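PDB 6J18: ESX-5 secretion system protein EccC5 from Mycobacterium tuberculosis, which serves as the ATP-binding motor component of the ESX-5 type VII secretion system, which exports EsxN and a number of PE_PGRS and PPE proteins. Local coordinates for residues W199-Q212 and A233-F245. Sequence-based numbering, arbitrary orientation.
Sequences WSGPEIFLIVDDIQ and ADVGLHVIVTRTF
Strand 203-208 pairs in parallel with strand 237-244, from I204 beside L237 to V208 beside V241, in the central sheet of the C-terminal FtsK/SpoIIIE-type P-loop ATPase domain of EccC5. The two belong to a beta-alpha-beta unit with a short, weakly bonded connecting helix, 232-235, which gives way to the strand at G236. Six backbone hydrogen bonds knit them, beginning with I204 N to G236 O (2.8 Å) and ending with T242 N to V208 O. On the far side of strand 203-208, strand 137-143 continues the sheet.

On the sheet face with F205, I207, H238 and I240, the rings of F205 and H238 run side by side as an offset stack, centroids 4.7 Å apart and planes 23° apart. F90 stacks on H238 as well. The imidazole is gripped at both nitrogens: ND1 by S94 O, NE2 by E203 OE1 at 3.0 Å. E203 reaches it because its chain bends at chi2 (-71°), offering the anti lone pair of OE1. I240 CD1 comes to the edge of the F205 ring. On the other face, I204 CG2 meets L237 CD1 beneath helix 165-180; farther along, V241 CG1 packs against I211 CD1 at 3.6 Å.

Just after strand 203-208 comes the nucleotide site. D209 OD1 takes a very short hydrogen bond from T242 OG1, and its OD2 is hydrogen-bonded to T107 OG1, near the bound magnesium; D210 touches ATP. This acidic pair directly following a hydrophobic strand is consistent with a Walker B motif.

Beyond it, I211 N bonds T242 O, and Q212 lies across T244. The T244 N-H is nearly straight toward Q212 OE1 (163°), yet sits above the amide carbonyl plane, while Q212 NE2 turns back to D210 OD1 at 3.2 Å.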
ATOM      1  N   TRP A 199       8.232 -18.463 -12.438  1.00 30.90           N
ATOM      2  CA  TRP A 199       7.634 -18.410 -11.113  1.00 29.01           C
ATOM      3  C   TRP A 199       6.130 -18.223 -11.237  1.00 27.90           C
ATOM      4  O   TRP A 199       5.646 -17.588 -12.173  1.00 28.94           O
ATOM      5  CB  TRP A 199       8.252 -17.294 -10.262  1.00 28.40           C
ATOM      6  CG  TRP A 199       7.892 -15.898 -10.683  1.00 27.39           C
ATOM      7  CD1 TRP A 199       8.610 -15.081 -11.507  1.00 28.64           C
ATOM      8  CD2 TRP A 199       6.739 -15.147 -10.281  1.00 27.60           C
ATOM      9  NE1 TRP A 199       7.973 -13.874 -11.651  1.00 28.80           N
ATOM     10  CE2 TRP A 199       6.819 -13.888 -10.907  1.00 28.19           C
ATOM     11  CE3 TRP A 199       5.641 -15.419  -9.455  1.00 27.12           C
ATOM     12  CZ2 TRP A 199       5.849 -12.903 -10.738  1.00 27.78           C
ATOM     13  CZ3 TRP A 199       4.677 -14.440  -9.288  1.00 27.11           C
ATOM     14  CH2 TRP A 199       4.788 -13.198  -9.925  1.00 27.13           C
ATOM     15  N   SER A 200       5.399 -18.798 -10.293  1.00 26.00           N
ATOM     16  CA  SER A 200       3.951 -18.691 -10.270  1.00 26.37           C
ATOM     17  C   SER A 200       3.493 -18.358  -8.864  1.00 24.21           C
ATOM     18  O   SER A 200       4.155 -18.708  -7.886  1.00 21.27           O
ATOM     19  CB  SER A 200       3.300 -19.988 -10.748  1.00 29.34           C
ATOM     20  OG  SER A 200       3.789 -20.365 -12.021  1.00 32.26           O
ATOM     21  N   GLY A 201       2.362 -17.674  -8.760  1.00 22.65           N
ATOM     22  CA  GLY A 201       1.828 -17.328  -7.461  1.00 22.37           C
ATOM     23  C   GLY A 201       1.060 -16.027  -7.475  1.00 23.12           C
ATOM     24  O   GLY A 201       1.081 -15.295  -8.464  1.00 22.96           O
ATOM     25  N   PRO A 202       0.384 -15.726  -6.361  1.00 23.35           N
ATOM     26  CA  PRO A 202      -0.465 -14.541  -6.265  1.00 23.07           C
ATOM     27  C   PRO A 202       0.333 -13.260  -6.106  1.00 23.69           C
ATOM     28  O   PRO A 202       1.529 -13.286  -5.802  1.00 21.91           O
ATOM     29  CB  PRO A 202      -1.287 -14.811  -5.009  1.00 23.03           C
ATOM     30  CG  PRO A 202      -0.367 -15.604  -4.152  1.00 23.64           C
ATOM     31  CD  PRO A 202       0.420 -16.478  -5.096  1.00 23.32           C
ATOM     32  N   GLU A 203      -0.346 -12.141  -6.338  1.00 24.71           N
ATOM     33  CA  GLU A 203       0.199 -10.818  -6.059  1.00 26.51           C
ATOM     34  C   GLU A 203       0.402 -10.681  -4.557  1.00 23.48           C
ATOM     35  O   GLU A 203      -0.452 -11.092  -3.774  1.00 24.74           O
ATOM     36  CB  GLU A 203      -0.730  -9.722  -6.599  1.00 31.13           C
ATOM     37  CG  GLU A 203      -0.870  -9.740  -8.119  1.00 36.24           C
ATOM     38  CD  GLU A 203       0.394  -9.285  -8.813  1.00 40.15           C
ATOM     39  OE1 GLU A 203       0.817  -8.113  -8.635  1.00 40.67           O
ATOM     40  OE2 GLU A 203       0.985 -10.115  -9.533  1.00 43.57           O
ATOM     41  N   ILE A 204       1.545 -10.135  -4.156  1.00 21.01           N
ATOM     42  CA  ILE A 204       1.872 -10.002  -2.740  1.00 21.75           C
ATOM     43  C   ILE A 204       1.756  -8.554  -2.276  1.00 22.76           C
ATOM     44  O   ILE A 204       2.444  -7.671  -2.786  1.00 22.70           O
ATOM     45  CB  ILE A 204       3.292 -10.525  -2.438  1.00 22.75           C
ATOM     46  CG1 ILE A 204       3.348 -12.037  -2.654  1.00 24.62           C
ATOM     47  CG2 ILE A 204       3.702 -10.180  -1.012  1.00 22.02           C
ATOM     48  CD1 ILE A 204       4.733 -12.625  -2.520  1.00 25.97           C
ATOM     49  N   PHE A 205       0.873  -8.319  -1.311  1.00 21.74           N
ATOM     50  CA  PHE A 205       0.713  -6.996  -0.723  1.00 20.87           C
ATOM     51  C   PHE A 205       1.336  -6.943   0.666  1.00 20.94           C
ATOM     52  O   PHE A 205       0.817  -7.544   1.608  1.00 22.73           O
ATOM     53  CB  PHE A 205      -0.766  -6.608  -0.642  1.00 21.67           C
ATOM     54  CG  PHE A 205      -1.412  -6.365  -1.977  1.00 21.89           C
ATOM     55  CD1 PHE A 205      -1.900  -7.419  -2.731  1.00 22.15           C
ATOM     56  CD2 PHE A 205      -1.540  -5.077  -2.472  1.00 21.39           C
ATOM     57  CE1 PHE A 205      -2.499  -7.193  -3.960  1.00 22.68           C
ATOM     58  CE2 PHE A 205      -2.138  -4.844  -3.697  1.00 22.61           C
ATOM     59  CZ  PHE A 205      -2.618  -5.902  -4.441  1.00 23.16           C
ATOM     60  N   LEU A 206       2.454  -6.237   0.788  1.00 20.51           N
ATOM     61  CA  LEU A 206       3.045  -5.977   2.093  1.00 21.88           C
ATOM     62  C   LEU A 206       2.440  -4.701   2.660  1.00 22.13           C
ATOM     63  O   LEU A 206       2.764  -3.600   2.214  1.00 24.24           O
ATOM     64  CB  LEU A 206       4.567  -5.857   2.001  1.00 23.04           C
ATOM     65  CG  LEU A 206       5.282  -5.382   3.272  1.00 25.26           C
ATOM     66  CD1 LEU A 206       4.986  -6.304   4.447  1.00 25.55           C
ATOM     67  CD2 LEU A 206       6.781  -5.273   3.037  1.00 27.00           C
ATOM     68  N   ILE A 207       1.553  -4.857   3.634  1.00 22.43           N
ATOM     69  CA  ILE A 207       0.848  -3.718   4.206  1.00 22.81           C
ATOM     70  C   ILE A 207       1.320  -3.444   5.628  1.00 23.33           C
ATOM     71  O   ILE A 207       1.195  -4.294   6.509  1.00 23.00           O
ATOM     72  CB  ILE A 207      -0.670  -3.948   4.197  1.00 23.27           C
ATOM     73  CG1 ILE A 207      -1.161  -4.104   2.756  1.00 24.49           C
ATOM     74  CG2 ILE A 207      -1.386  -2.797   4.886  1.00 21.96           C
ATOM     75  CD1 ILE A 207      -2.603  -4.525   2.640  1.00 24.75           C
ATOM     76  N   VAL A 208       1.869  -2.253   5.840  1.00 22.60           N
ATOM     77  CA  VAL A 208       2.425  -1.884   7.136  1.00 23.21           C
ATOM     78  C   VAL A 208       1.769  -0.627   7.701  1.00 23.40           C
ATOM     79  O   VAL A 208       1.871   0.452   7.118  1.00 23.49           O
ATOM     80  CB  VAL A 208       3.945  -1.648   7.045  1.00 23.46           C
ATOM     81  CG1 VAL A 208       4.520  -1.350   8.424  1.00 22.10           C
ATOM     82  CG2 VAL A 208       4.635  -2.850   6.414  1.00 22.26           C
ATOM     83  N   ASP A 209       1.094  -0.775   8.835  1.00 23.65           N
ATOM     84  CA  ASP A 209       0.509   0.367   9.527  1.00 24.99           C
ATOM     85  C   ASP A 209       1.445   0.800  10.652  1.00 24.78           C
ATOM     86  O   ASP A 209       2.027  -0.044  11.333  1.00 22.87           O
ATOM     87  CB  ASP A 209      -0.878   0.020  10.077  1.00 23.95           C
ATOM     88  CG  ASP A 209      -1.729   1.250  10.353  1.00 22.95           C
ATOM     89  OD1 ASP A 209      -1.299   2.369  10.005  1.00 19.99           O
ATOM     90  OD2 ASP A 209      -2.840   1.096  10.904  1.00 22.76           O
ATOM     91  N   ASP A 210       1.597   2.113  10.821  1.00 25.38           N
ATOM     92  CA  ASP A 210       2.422   2.685  11.887  1.00 24.83           C
ATOM     93  C   ASP A 210       3.871   2.207  11.835  1.00 25.93           C
ATOM     94  O   ASP A 210       4.362   1.585  12.778  1.00 26.71           O
ATOM     95  CB  ASP A 210       1.819   2.357  13.256  1.00 24.16           C
ATOM     96  CG  ASP A 210       0.423   2.918  13.426  1.00 23.76           C
ATOM     97  OD1 ASP A 210       0.209   4.100  13.083  1.00 23.22           O
ATOM     98  OD2 ASP A 210      -0.462   2.173  13.894  1.00 23.97           O
ATOM     99  N   ILE A 211       4.557   2.515  10.739  1.00 28.34           N
ATOM    100  CA  ILE A 211       5.938   2.081  10.555  1.00 29.99           C
ATOM    101  C   ILE A 211       6.888   2.797  11.517  1.00 31.36           C
ATOM    102  O   ILE A 211       8.019   2.358  11.724  1.00 33.16           O
ATOM    103  CB  ILE A 211       6.414   2.310   9.101  1.00 29.65           C
ATOM    104  CG1 ILE A 211       7.644   1.454   8.788  1.00 31.07           C
ATOM    105  CG2 ILE A 211       6.695   3.781   8.848  1.00 28.84           C
ATOM    106  CD1 ILE A 211       8.104   1.545   7.351  1.00 30.77           C
ATOM    107  N   GLN A 212       6.423   3.889  12.119  1.00 30.62           N
ATOM    108  CA  GLN A 212       7.259   4.664  13.034  1.00 31.00           C
ATOM    109  C   GLN A 212       7.598   3.874  14.297  1.00 33.55           C
ATOM    110  O   GLN A 212       8.546   4.205  15.009  1.00 35.31           O
ATOM    111  CB  GLN A 212       6.576   5.981  13.415  1.00 30.00           C
ATOM    112  CG  GLN A 212       5.339   5.830  14.293  1.00 29.14           C
ATOM    113  CD  GLN A 212       4.081   5.532  13.500  1.00 26.65           C
ATOM    114  OE1 GLN A 212       4.099   5.508  12.269  1.00 23.77           O
ATOM    115  NE2 GLN A 212       2.978   5.307  14.204  1.00 25.95           N
ATOM    116  N   ALA A 233       7.146  -4.845  -9.772  1.00 29.14           N
ATOM    117  CA  ALA A 233       6.197  -5.299 -10.782  1.00 30.45           C
ATOM    118  C   ALA A 233       6.590  -6.660 -11.349  1.00 31.88           C
ATOM    119  O   ALA A 233       5.732  -7.448 -11.744  1.00 34.81           O
ATOM    120  CB  ALA A 233       6.084  -4.273 -11.900  1.00 30.67           C
ATOM    121  N   ASP A 234       7.890  -6.931 -11.378  1.00 29.19           N
ATOM    122  CA  ASP A 234       8.398  -8.181 -11.933  1.00 29.60           C
ATOM    123  C   ASP A 234       8.252  -9.347 -10.961  1.00 26.97           C
ATOM    124  O   ASP A 234       8.275 -10.509 -11.368  1.00 26.45           O
ATOM    125  CB  ASP A 234       9.863  -8.028 -12.341  1.00 34.49           C
ATOM    126  CG  ASP A 234      10.037  -7.161 -13.572  1.00 41.10           C
ATOM    127  OD1 ASP A 234       9.047  -6.534 -14.005  1.00 42.84           O
ATOM    128  OD2 ASP A 234      11.160  -7.114 -14.110  1.00 44.85           O
ATOM    129  N   VAL A 235       8.108  -9.039  -9.675  1.00 24.34           N
ATOM    130  CA  VAL A 235       7.928 -10.079  -8.669  1.00 23.39           C
ATOM    131  C   VAL A 235       6.533 -10.008  -8.053  1.00 22.98           C
ATOM    132  O   VAL A 235       6.237 -10.707  -7.086  1.00 23.61           O
ATOM    133  CB  VAL A 235       8.988  -9.985  -7.553  1.00 24.44           C
ATOM    134  CG1 VAL A 235      10.383 -10.188  -8.128  1.00 25.51           C
ATOM    135  CG2 VAL A 235       8.890  -8.651  -6.830  1.00 24.20           C
ATOM    136  N   GLY A 236       5.682  -9.161  -8.624  1.00 22.96           N
ATOM    137  CA  GLY A 236       4.310  -9.023  -8.172  1.00 23.89           C
ATOM    138  C   GLY A 236       4.197  -8.546  -6.737  1.00 25.19           C
ATOM    139  O   GLY A 236       3.380  -9.052  -5.967  1.00 27.32           O
ATOM    140  N   LEU A 237       5.019  -7.567  -6.377  1.00 22.85           N
ATOM    141  CA  LEU A 237       5.040  -7.043  -5.018  1.00 22.63           C
ATOM    142  C   LEU A 237       4.407  -5.657  -4.938  1.00 23.01           C
ATOM    143  O   LEU A 237       4.613  -4.818  -5.815  1.00 22.95           O
ATOM    144  CB  LEU A 237       6.476  -6.994  -4.489  1.00 22.69           C
ATOM    145  CG  LEU A 237       6.713  -6.297  -3.148  1.00 23.43           C
ATOM    146  CD1 LEU A 237       6.012  -7.038  -2.016  1.00 24.27           C
ATOM    147  CD2 LEU A 237       8.201  -6.158  -2.871  1.00 23.78           C
ATOM    148  N   HIS A 238       3.630  -5.429  -3.884  1.00 23.08           N
ATOM    149  CA  HIS A 238       3.062  -4.114  -3.612  1.00 23.10           C
ATOM    150  C   HIS A 238       3.299  -3.734  -2.157  1.00 23.57           C
ATOM    151  O   HIS A 238       2.834  -4.419  -1.247  1.00 24.77           O
ATOM    152  CB  HIS A 238       1.564  -4.089  -3.924  1.00 23.96           C
ATOM    153  CG  HIS A 238       1.234  -4.488  -5.328  1.00 23.81           C
ATOM    154  ND1 HIS A 238       1.385  -3.633  -6.399  1.00 24.43           N
ATOM    155  CD2 HIS A 238       0.760  -5.649  -5.837  1.00 22.83           C
ATOM    156  CE1 HIS A 238       1.018  -4.252  -7.508  1.00 24.49           C
ATOM    157  NE2 HIS A 238       0.636  -5.477  -7.194  1.00 23.48           N
ATOM    158  N   VAL A 239       4.025  -2.644  -1.941  1.00 22.94           N
ATOM    159  CA  VAL A 239       4.302  -2.173  -0.589  1.00 23.34           C
ATOM    160  C   VAL A 239       3.460  -0.944  -0.260  1.00 23.93           C
ATOM    161  O   VAL A 239       3.581   0.097  -0.907  1.00 22.61           O
ATOM    162  CB  VAL A 239       5.791  -1.838  -0.400  1.00 24.28           C
ATOM    163  CG1 VAL A 239       6.055  -1.402   1.029  1.00 24.69           C
ATOM    164  CG2 VAL A 239       6.655  -3.043  -0.758  1.00 24.19           C
ATOM    165  N   ILE A 240       2.602  -1.077   0.745  1.00 24.88           N
ATOM    166  CA  ILE A 240       1.714   0.005   1.153  1.00 23.90           C
ATOM    167  C   ILE A 240       1.922   0.309   2.636  1.00 23.18           C
ATOM    168  O   ILE A 240       1.622  -0.519   3.496  1.00 21.30           O
ATOM    169  CB  ILE A 240       0.241  -0.347   0.884  1.00 24.00           C
ATOM    170  CG1 ILE A 240       0.055  -0.749  -0.582  1.00 26.33           C
ATOM    171  CG2 ILE A 240      -0.654   0.831   1.213  1.00 23.35           C
ATOM    172  CD1 ILE A 240      -1.337  -1.239  -0.914  1.00 27.71           C
ATOM    173  N   VAL A 241       2.443   1.499   2.926  1.00 21.84           N
ATOM    174  CA  VAL A 241       2.904   1.838   4.272  1.00 22.90           C
ATOM    175  C   VAL A 241       2.340   3.170   4.772  1.00 23.98           C
ATOM    176  O   VAL A 241       2.185   4.116   3.999  1.00 21.93           O
ATOM    177  CB  VAL A 241       4.455   1.902   4.316  1.00 38.41           C
ATOM    178  CG1 VAL A 241       4.952   2.257   5.705  1.00 40.31           C
ATOM    179  CG2 VAL A 241       5.057   0.581   3.866  1.00 38.25           C
ATOM    180  N   THR A 242       2.028   3.236   6.064  1.00 24.57           N
ATOM    181  CA  THR A 242       1.643   4.494   6.695  1.00 23.94           C
ATOM    182  C   THR A 242       2.623   4.885   7.798  1.00 24.18           C
ATOM    183  O   THR A 242       3.261   4.028   8.412  1.00 20.29           O
ATOM    184  CB  THR A 242       0.227   4.428   7.301  1.00 22.44           C
ATOM    185  OG1 THR A 242       0.241   3.597   8.468  1.00 23.39           O
ATOM    186  CG2 THR A 242      -0.766   3.883   6.289  1.00 20.51           C
ATOM    187  N   ARG A 243       2.736   6.187   8.043  1.00 23.91           N
ATOM    188  CA  ARG A 243       3.562   6.696   9.132  1.00 25.55           C
ATOM    189  C   ARG A 243       2.990   7.999   9.670  1.00 25.10           C
ATOM    190  O   ARG A 243       2.479   8.818   8.908  1.00 24.33           O
ATOM    191  CB  ARG A 243       5.004   6.917   8.668  1.00 26.50           C
ATOM    192  CG  ARG A 243       5.964   7.256   9.802  1.00 26.93           C
ATOM    193  CD  ARG A 243       7.259   7.861   9.285  1.00 28.08           C
ATOM    194  NE  ARG A 243       8.246   8.020  10.350  1.00 29.36           N
ATOM    195  CZ  ARG A 243       8.239   9.008  11.241  1.00 33.02           C
ATOM    196  NH1 ARG A 243       7.291   9.935  11.203  1.00 32.50           N
ATOM    197  NH2 ARG A 243       9.181   9.067  12.173  1.00 35.74           N
ATOM    198  N   THR A 244       3.075   8.187  10.984  1.00 25.35           N
ATOM    199  CA  THR A 244       2.694   9.456  11.590  1.00 26.84           C
ATOM    200  C   THR A 244       3.590  10.571  11.055  1.00 28.78           C
ATOM    201  O   THR A 244       4.759  10.343  10.745  1.00 29.00           O
ATOM    202  CB  THR A 244       2.779   9.404  13.125  1.00 26.15           C
ATOM    203  OG1 THR A 244       4.033   8.832  13.517  1.00 25.17           O
ATOM    204  CG2 THR A 244       1.650   8.554  13.687  1.00 26.04           C
ATOM    205  N   PHE A 245       3.037  11.773  10.946  1.00 28.58           N
ATOM    206  CA  PHE A 245       3.728  12.871  10.280  1.00 28.60           C
ATOM    207  C   PHE A 245       4.835  13.482  11.135  1.00 29.88           C
ATOM    208  O   PHE A 245       5.783  14.062  10.606  1.00 30.60           O
ATOM    209  CB  PHE A 245       2.723  13.950   9.876  1.00 29.15           C
ATOM    210  CG  PHE A 245       3.302  15.021   9.002  1.00 30.28           C
ATOM    211  CD1 PHE A 245       3.647  14.750   7.689  1.00 30.88           C
ATOM    212  CD2 PHE A 245       3.481  16.302   9.486  1.00 31.61           C
ATOM    213  CE1 PHE A 245       4.174  15.735   6.879  1.00 31.71           C
ATOM    214  CE2 PHE A 245       3.999  17.292   8.680  1.00 32.67           C
ATOM    215  CZ  PHE A 245       4.354  17.008   7.376  1.00 32.38           C
TER
HETATM  216  O   HOH W   1       7.712 -11.630 -13.925  1.00 48.78           O
HETATM  217  O   HOH W   2       2.736  -6.682 -10.261  1.00 44.15           O
HETATM  218  O   HOH W   3       0.856   5.383  10.732  1.00 24.32           O